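Local coordinates for serine acetyltransferase (Bacteroides vulgatus ATCC 8482, PDB 3F1X), which probably transfers an acyl group as a serine acetyltransferase in amino-acid biosynthesis, and has a left-handed parallel beta-helix domain preceded by an alpha-helical region, at residues A[76-79]-A[80-84]; A[128-131]-A[132-135]; A[181-184]-A[185-188]. One frame throughout, in Å; residues are numbered along the deposited sequence.

Contact 1. Residues A[76-79]-A[80-84]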
loop_
_atom_site.group_PDB
_atom_site.type_symbol
_atom_site.label_atom_id
_atom_site.label_comp_id
_atom_site.label_asym_id
_atom_site.label_seq_id
_atom_site.Cartn_x
_atom_site.Cartn_y
_atom_site.Cartn_z
ATOM N N VAL A 76 20.051 8.936 7.479
ATOM C CA VAL A 76 20.992 9.692 6.666
ATOM C C VAL A 76 21.298 8.929 5.371
ATOM O O VAL A 76 21.398 9.526 4.301
ATOM C CB VAL A 76 22.312 9.965 7.424
ATOM C CG1 VAL A 76 23.401 10.359 6.445
ATOM C CG2 VAL A 76 22.102 11.092 8.448
ATOM N N GLU A 77 21.446 7.610 5.473
ATOM C CA GLU A 77 21.735 6.785 4.298
ATOM C C GLU A 77 20.565 6.764 3.312
ATOM O O GLU A 77 20.761 6.874 2.100
ATOM C CB GLU A 77 22.055 5.346 4.721
ATOM C CG GLU A 77 22.158 4.366 3.545
ATOM C CD GLU A 77 22.324 2.915 3.991
ATOM O OE1 GLU A 77 21.575 2.477 4.888
ATOM O OE2 GLU A 77 23.190 2.210 3.440
ATOM N N THR A 78 19.350 6.616 3.828
ATOM C CA THR A 78 18.180 6.584 2.961
ATOM C C THR A 78 18.059 7.935 2.252
ATOM O O THR A 78 17.818 8.009 1.043
ATOM C CB THR A 78 16.886 6.335 3.763
ATOM O OG1 THR A 78 17.048 5.182 4.602
ATOM C CG2 THR A 78 15.712 6.128 2.806
ATOM N N LEU A 79 18.227 9.002 3.023
ATOM C CA LEU A 79 18.155 10.354 2.491
ATOM C C LEU A 79 19.206 10.559 1.401
ATOM O O LEU A 79 18.929 11.142 0.352
ATOM C CB LEU A 79 18.374 11.377 3.609
ATOM C CG LEU A 79 18.505 12.832 3.153
ATOM C CD1 LEU A 79 17.279 13.226 2.364
ATOM C CD2 LEU A 79 18.677 13.750 4.361
ATOM N N PHE A 80 20.419 10.094 1.663
ATOM C CA PHE A 80 21.495 10.235 0.700
ATOM C C PHE A 80 21.166 9.608 -0.647
ATOM O O PHE A 80 21.397 10.217 -1.690
ATOM C CB PHE A 80 22.771 9.604 1.238
ATOM C CG PHE A 80 23.909 9.648 0.271
ATOM C CD1 PHE A 80 24.386 10.863 -0.201
ATOM C CD2 PHE A 80 24.504 8.473 -0.179
ATOM C CE1 PHE A 80 25.441 10.915 -1.115
ATOM C CE2 PHE A 80 25.560 8.513 -1.094
ATOM C CZ PHE A 80 26.026 9.737 -1.559
ATOM N N GLY A 81 20.659 8.376 -0.617
ATOM C CA GLY A 81 20.306 7.687 -1.848
ATOM C C GLY A 81 19.218 8.431 -2.599
ATOM O O GLY A 81 19.351 8.704 -3.789
ATOM N N LEU A 82 18.137 8.761 -1.897
ATOM C CA LEU A 82 17.010 9.472 -2.484
ATOM C C LEU A 82 17.407 10.845 -3.015
ATOM O O LEU A 82 17.069 11.200 -4.142
ATOM C CB LEU A 82 15.896 9.636 -1.438
ATOM C CG LEU A 82 14.596 8.818 -1.508
ATOM C CD1 LEU A 82 14.835 7.453 -2.100
ATOM C CD2 LEU A 82 13.998 8.713 -0.114
ATOM N N LEU A 83 18.122 11.614 -2.201
ATOM C CA LEU A 83 18.529 12.957 -2.597
ATOM C C LEU A 83 19.481 12.970 -3.788
ATOM O O LEU A 83 19.453 13.899 -4.587
ATOM C CB LEU A 83 19.167 13.702 -1.418
ATOM C CG LEU A 83 19.553 15.163 -1.661
ATOM C CD1 LEU A 83 18.325 15.993 -2.068
ATOM C CD2 LEU A 83 20.166 15.728 -0.401
ATOM N N THR A 84 20.327 11.953 -3.904
ATOM C CA THR A 84 21.258 11.900 -5.031
ATOM C C THR A 84 20.463 11.834 -6.335
ATOM O O THR A 84 20.716 12.589 -7.271
ATOM C CB THR A 84 22.184 10.657 -4.938
ATOM O OG1 THR A 84 23.027 10.766 -3.781
ATOM C CG2 THR A 84 23.051 10.539 -6.183
#

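Contact 2. Residues A[128-131]-A[132-135]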
loop_
_atom_site.group_PDB
_atom_site.type_symbol
_atom_site.label_atom_id
_atom_site.label_comp_id
_atom_site.label_asym_id
_atom_site.label_seq_id
_atom_site.Cartn_x
_atom_site.Cartn_y
_atom_site.Cartn_z
ATOM N N ARG A 128 20.505 23.746 14.146
ATOM C CA ARG A 128 20.799 24.887 15.011
ATOM C C ARG A 128 19.911 26.081 14.691
ATOM O O ARG A 128 19.423 26.760 15.594
ATOM C CB ARG A 128 22.260 25.323 14.868
ATOM C CG ARG A 128 23.275 24.291 15.312
ATOM C CD ARG A 128 24.685 24.863 15.269
ATOM N NE ARG A 128 25.677 23.801 15.375
ATOM C CZ ARG A 128 26.467 23.423 14.380
ATOM N NH1 ARG A 128 26.385 24.023 13.203
ATOM N NH2 ARG A 128 27.333 22.438 14.559
ATOM N N ILE A 129 19.705 26.348 13.405
ATOM C CA ILE A 129 18.872 27.476 13.018
ATOM C C ILE A 129 17.404 27.208 13.316
ATOM O O ILE A 129 16.729 28.033 13.921
ATOM C CB ILE A 129 19.020 27.814 11.517
ATOM C CG1 ILE A 129 20.485 28.104 11.190
ATOM C CG2 ILE A 129 18.166 29.033 11.183
ATOM C CD1 ILE A 129 20.761 28.364 9.720
ATOM N N LEU A 130 16.920 26.047 12.895
ATOM C CA LEU A 130 15.531 25.700 13.121
ATOM C C LEU A 130 15.221 25.713 14.607
ATOM O O LEU A 130 14.118 26.056 14.996
ATOM C CB LEU A 130 15.215 24.336 12.505
ATOM C CG LEU A 130 15.270 24.378 10.973
ATOM C CD1 LEU A 130 15.167 22.978 10.399
ATOM C CD2 LEU A 130 14.146 25.256 10.468
ATOM N N ALA A 131 16.198 25.350 15.435
ATOM C CA ALA A 131 15.998 25.357 16.879
ATOM C C ALA A 131 15.591 26.759 17.347
ATOM O O ALA A 131 14.739 26.903 18.225
ATOM C CB ALA A 131 17.276 24.898 17.605
ATOM N N THR A 132 16.186 27.795 16.756
ATOM C CA THR A 132 15.844 29.160 17.149
ATOM C C THR A 132 14.445 29.518 16.666
ATOM O O THR A 132 13.738 30.301 17.313
ATOM C CB THR A 132 16.862 30.196 16.603
ATOM O OG1 THR A 132 16.730 30.314 15.182
ATOM C CG2 THR A 132 18.282 29.766 16.961
ATOM N N ASP A 133 14.044 28.953 15.529
ATOM C CA ASP A 133 12.705 29.217 14.988
ATOM C C ASP A 133 11.656 28.598 15.913
ATOM O O ASP A 133 10.611 29.197 16.163
ATOM C CB ASP A 133 12.539 28.623 13.586
ATOM C CG ASP A 133 13.540 29.174 12.593
ATOM O OD1 ASP A 133 13.865 30.378 12.667
ATOM O OD2 ASP A 133 13.991 28.404 11.723
ATOM N N VAL A 134 11.930 27.395 16.409
ATOM C CA VAL A 134 11.002 26.733 17.319
ATOM C C VAL A 134 10.893 27.530 18.619
ATOM O O VAL A 134 9.802 27.673 19.178
ATOM C CB VAL A 134 11.457 25.304 17.664
ATOM C CG1 VAL A 134 10.571 24.737 18.756
ATOM C CG2 VAL A 134 11.389 24.416 16.426
ATOM N N GLU A 135 12.023 28.044 19.101
ATOM C CA GLU A 135 12.034 28.833 20.330
ATOM C C GLU A 135 11.212 30.102 20.163
ATOM O O GLU A 135 10.459 30.480 21.058
ATOM C CB GLU A 135 13.467 29.209 20.705
ATOM C CG GLU A 135 14.292 28.058 21.237
ATOM C CD GLU A 135 15.773 28.384 21.269
ATOM O OE1 GLU A 135 16.136 29.446 21.821
ATOM O OE2 GLU A 135 16.570 27.578 20.740
#

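Contact 3. Residues A[181-184]-A[185-188]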
loop_
_atom_site.group_PDB
_atom_site.type_symbol
_atom_site.label_atom_id
_atom_site.label_comp_id
_atom_site.label_asym_id
_atom_site.label_seq_id
_atom_site.Cartn_x
_atom_site.Cartn_y
_atom_site.Cartn_z
ATOM N N ILE A 181 10.396 21.731 -3.505
ATOM C CA ILE A 181 10.277 21.571 -2.070
ATOM C C ILE A 181 9.453 22.661 -1.386
ATOM O O ILE A 181 8.648 22.348 -0.502
ATOM C CB ILE A 181 11.686 21.446 -1.429
ATOM C CG1 ILE A 181 12.295 20.098 -1.855
ATOM C CG2 ILE A 181 11.604 21.602 0.097
ATOM C CD1 ILE A 181 13.674 19.794 -1.293
ATOM N N THR A 182 9.620 23.928 -1.773
ATOM C CA THR A 182 8.827 24.971 -1.123
ATOM C C THR A 182 7.363 24.918 -1.537
ATOM O O THR A 182 6.480 25.182 -0.722
ATOM C CB THR A 182 9.378 26.412 -1.376
ATOM O OG1 THR A 182 9.489 26.668 -2.785
ATOM C CG2 THR A 182 10.734 26.586 -0.695
ATOM N N GLU A 183 7.094 24.577 -2.794
ATOM C CA GLU A 183 5.708 24.483 -3.243
ATOM C C GLU A 183 5.027 23.331 -2.518
ATOM O O GLU A 183 3.807 23.330 -2.344
ATOM C CB GLU A 183 5.635 24.279 -4.759
ATOM C CG GLU A 183 6.043 25.517 -5.543
ATOM C CD GLU A 183 5.100 26.690 -5.315
ATOM O OE1 GLU A 183 5.438 27.817 -5.728
ATOM O OE2 GLU A 183 4.016 26.485 -4.731
HETATM N N MSE A 184 5.823 22.351 -2.098
HETATM C CA MSE A 184 5.297 21.206 -1.364
HETATM C C MSE A 184 4.756 21.695 -0.022
HETATM O O MSE A 184 3.677 21.284 0.417
HETATM C CB MSE A 184 6.406 20.175 -1.140
HETATM C CG MSE A 184 6.076 18.787 -1.649
HETATM SE SE MSE A 184 7.539 17.556 -1.338
HETATM C CE MSE A 184 7.300 17.312 0.570
ATOM N N ALA A 185 5.519 22.570 0.631
ATOM C CA ALA A 185 5.111 23.146 1.912
ATOM C C ALA A 185 3.914 24.060 1.652
ATOM O O ALA A 185 2.987 24.124 2.449
ATOM C CB ALA A 185 6.257 23.954 2.521
ATOM N N HIS A 186 3.961 24.763 0.526
ATOM C CA HIS A 186 2.905 25.685 0.116
ATOM C C HIS A 186 1.567 24.935 0.091
ATOM O O HIS A 186 0.557 25.402 0.628
ATOM C CB HIS A 186 3.254 26.232 -1.275
ATOM C CG HIS A 186 2.308 27.273 -1.787
ATOM N ND1 HIS A 186 1.326 27.848 -1.006
ATOM C CD2 HIS A 186 2.217 27.868 -3.000
ATOM C CE1 HIS A 186 0.675 28.750 -1.716
ATOM N NE2 HIS A 186 1.197 28.783 -2.931
ATOM N N SER A 187 1.583 23.754 -0.515
ATOM C CA SER A 187 0.394 22.918 -0.625
ATOM C C SER A 187 -0.071 22.396 0.733
ATOM O O SER A 187 -1.255 22.453 1.039
ATOM C CB SER A 187 0.676 21.724 -1.551
ATOM O OG SER A 187 -0.430 20.832 -1.581
ATOM N N GLU A 188 0.868 21.903 1.541
ATOM C CA GLU A 188 0.545 21.347 2.849
ATOM C C GLU A 188 0.237 22.349 3.959
ATOM O O GLU A 188 -0.440 22.003 4.935
ATOM C CB GLU A 188 1.677 20.429 3.337
ATOM C CG GLU A 188 2.012 19.256 2.417
ATOM C CD GLU A 188 2.974 18.261 3.059
ATOM O OE1 GLU A 188 2.599 17.652 4.087
ATOM O OE2 GLU A 188 4.104 18.085 2.541
#

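Contact 1. Residues A[76-79]-A[80-84]
The ring of Phe80, whose CB lies 3.4 Å from Val76 O, carries the hydroxyl of Thr84 over one face, with OG1 3.6 Å above the plane and displaced toward the rim. Tyr6 of a second subunit meets the same ring with planes at about 45°, and Leu10 of that subunit packs on it. Phe80 CG stands anti to the backbone N (chi1 177°), which carries the ring away from residues 76-79 while CB stays near the carbonyl oxygens of the preceding turn. Phe80 O is gripped twice from opposite faces of its carbonyl plane: Thr84 OG1 donates to it at 2.7 Å, and Thr84 N at 3.0 Å. This buried hydroxyl is thus satisfied within its own helix. Successive i to i+4 bonds mark regular alpha-helix; that from Leu83 N to Leu79 O is short, at 2.7 Å, with an N-H...O angle of 164°. Apolar contact is slight: Leu79 CD1 reaches Leu83 CB at 4.3 Å. Leu82 CB comes 3.5 Å from Thr78 O. The carboxylate of Glu77 turns outward to Thr67 and Asn60 of a third subunit. Within the chain, Leu79 and Leu82 face Ile45 on helix 39-53, and Leu83 and Thr84 meet Phe119 and Ala116 on helix 109-120, so helix 68-93 packs against both of these helices.

Contact 2. Residues A[128-131]-A[132-135]
With chi1 of 70°, Thr132 sets OG1 between its own backbone N and carbonyl carbon, facing back to Ile129 O. The methyl Thr132 CG2, anti to the carbonyl carbon, lies instead 3.5 Å from Arg128 O. Thr132 OG1 donates to Ile129 O at 2.6 Å, in the carbonyl plane; Asp133 N adds a longer bond of 3.3 Å to the same oxygen, also in that plane. Asp133 CG is anti to its carbonyl carbon (chi1 -59°), and the Asp133 and Leu130 side chains cross at a slant, Asp133 OD2 lying 3.4 Å from Leu130 CD2. This threonine-to-carbonyl bond, three residues back along helix 123-139, belongs to the helical domain where it meets the first coil of the left-handed beta-helix: OG1 also bonds His202 N, and Asp133 OD1 bonds Phe203 N, just before strand 204-206. Asp133 OD2 forms a salt bridge with Arg164 on helix 155-171, so both carboxylate oxygens are held. Val134 CG2 rests 3.5 Å from Leu130 O, the acceptor of Val134 N, and its side chain packs on Phe147, Ile150 and Ile151. Glu135, extended beyond CG, runs back along the helix, with OE2 3.2 Å from Ala131 O; both are acceptors, and this approach is likely to be somewhat unfavourable.

Contact 3. Residues A[181-184]-A[185-188]
Helix 177-189 is the last helix before the left-handed beta-helix, and its final turns set Glu183 beside His186 and Met184 beside Glu188. Glu183 and His186 run side by side, pointing the same way, with carboxylate and ring planes 47° apart. Glu183 OE2 is modelled too close to the ring edge, so the detail of this approach is doubtful. The Glu183 chain bends at chi2 (-64°), and its OE1 forms a salt bridge with Arg179 one turn back. His186 CG stands anti to the backbone N (chi1 -176°), which sets the ring beside Glu183. Along the other flank Met184, a selenomethionine, lies alongside Glu188, with Met184 CE 3.8 Å from Glu188 OE2, and packs on Leu42, Tyr43 and Val46 of helix 39-53. Backbone bonds such as His186 N to Thr182 O (2.8 Å) and Ser187 N to Glu183 O (2.9 Å) hold the turns. Ser187 OG bonds Glu188 O of a fourth subunit, and Glu188 O is met in turn by Ser187 of a second one. With an alanine at His186, His207 O of the fourth subunit would probably lose its weak bond from NE2, and a gap would be likely beside Glu183 and Asp192. The polar chemistry on this side implies that hydrogen bonds, from Ser187 OG and more weakly from His186 NE2, tie the helix to the fourth subunit.

Overall arrangement
All three contacts are each about two turns of alpha-helix, and none touches another. Contact 3 is the most central, its centre about 6 Å from the centre of the chain, and mostly buried; the centres of contacts 1 and 2 lie about 19 and 16 Å from that point, and both are partly buried. Helix 39-53 packs against contacts 1 and 3, and helix 155-171 against contacts 2 and 3. Contact 1 combines an apolar inner side with an aromatic meeting between subunits, and Glu77 also bonds a third subunit. Contact 2 shares polar groups between helix 155-171 and the first beta-helix coil, through Thr132 and Asp133; contact 3 divides them between its own chain and neighbouring subunits, through Ser187, Glu188 and, weakly, His186.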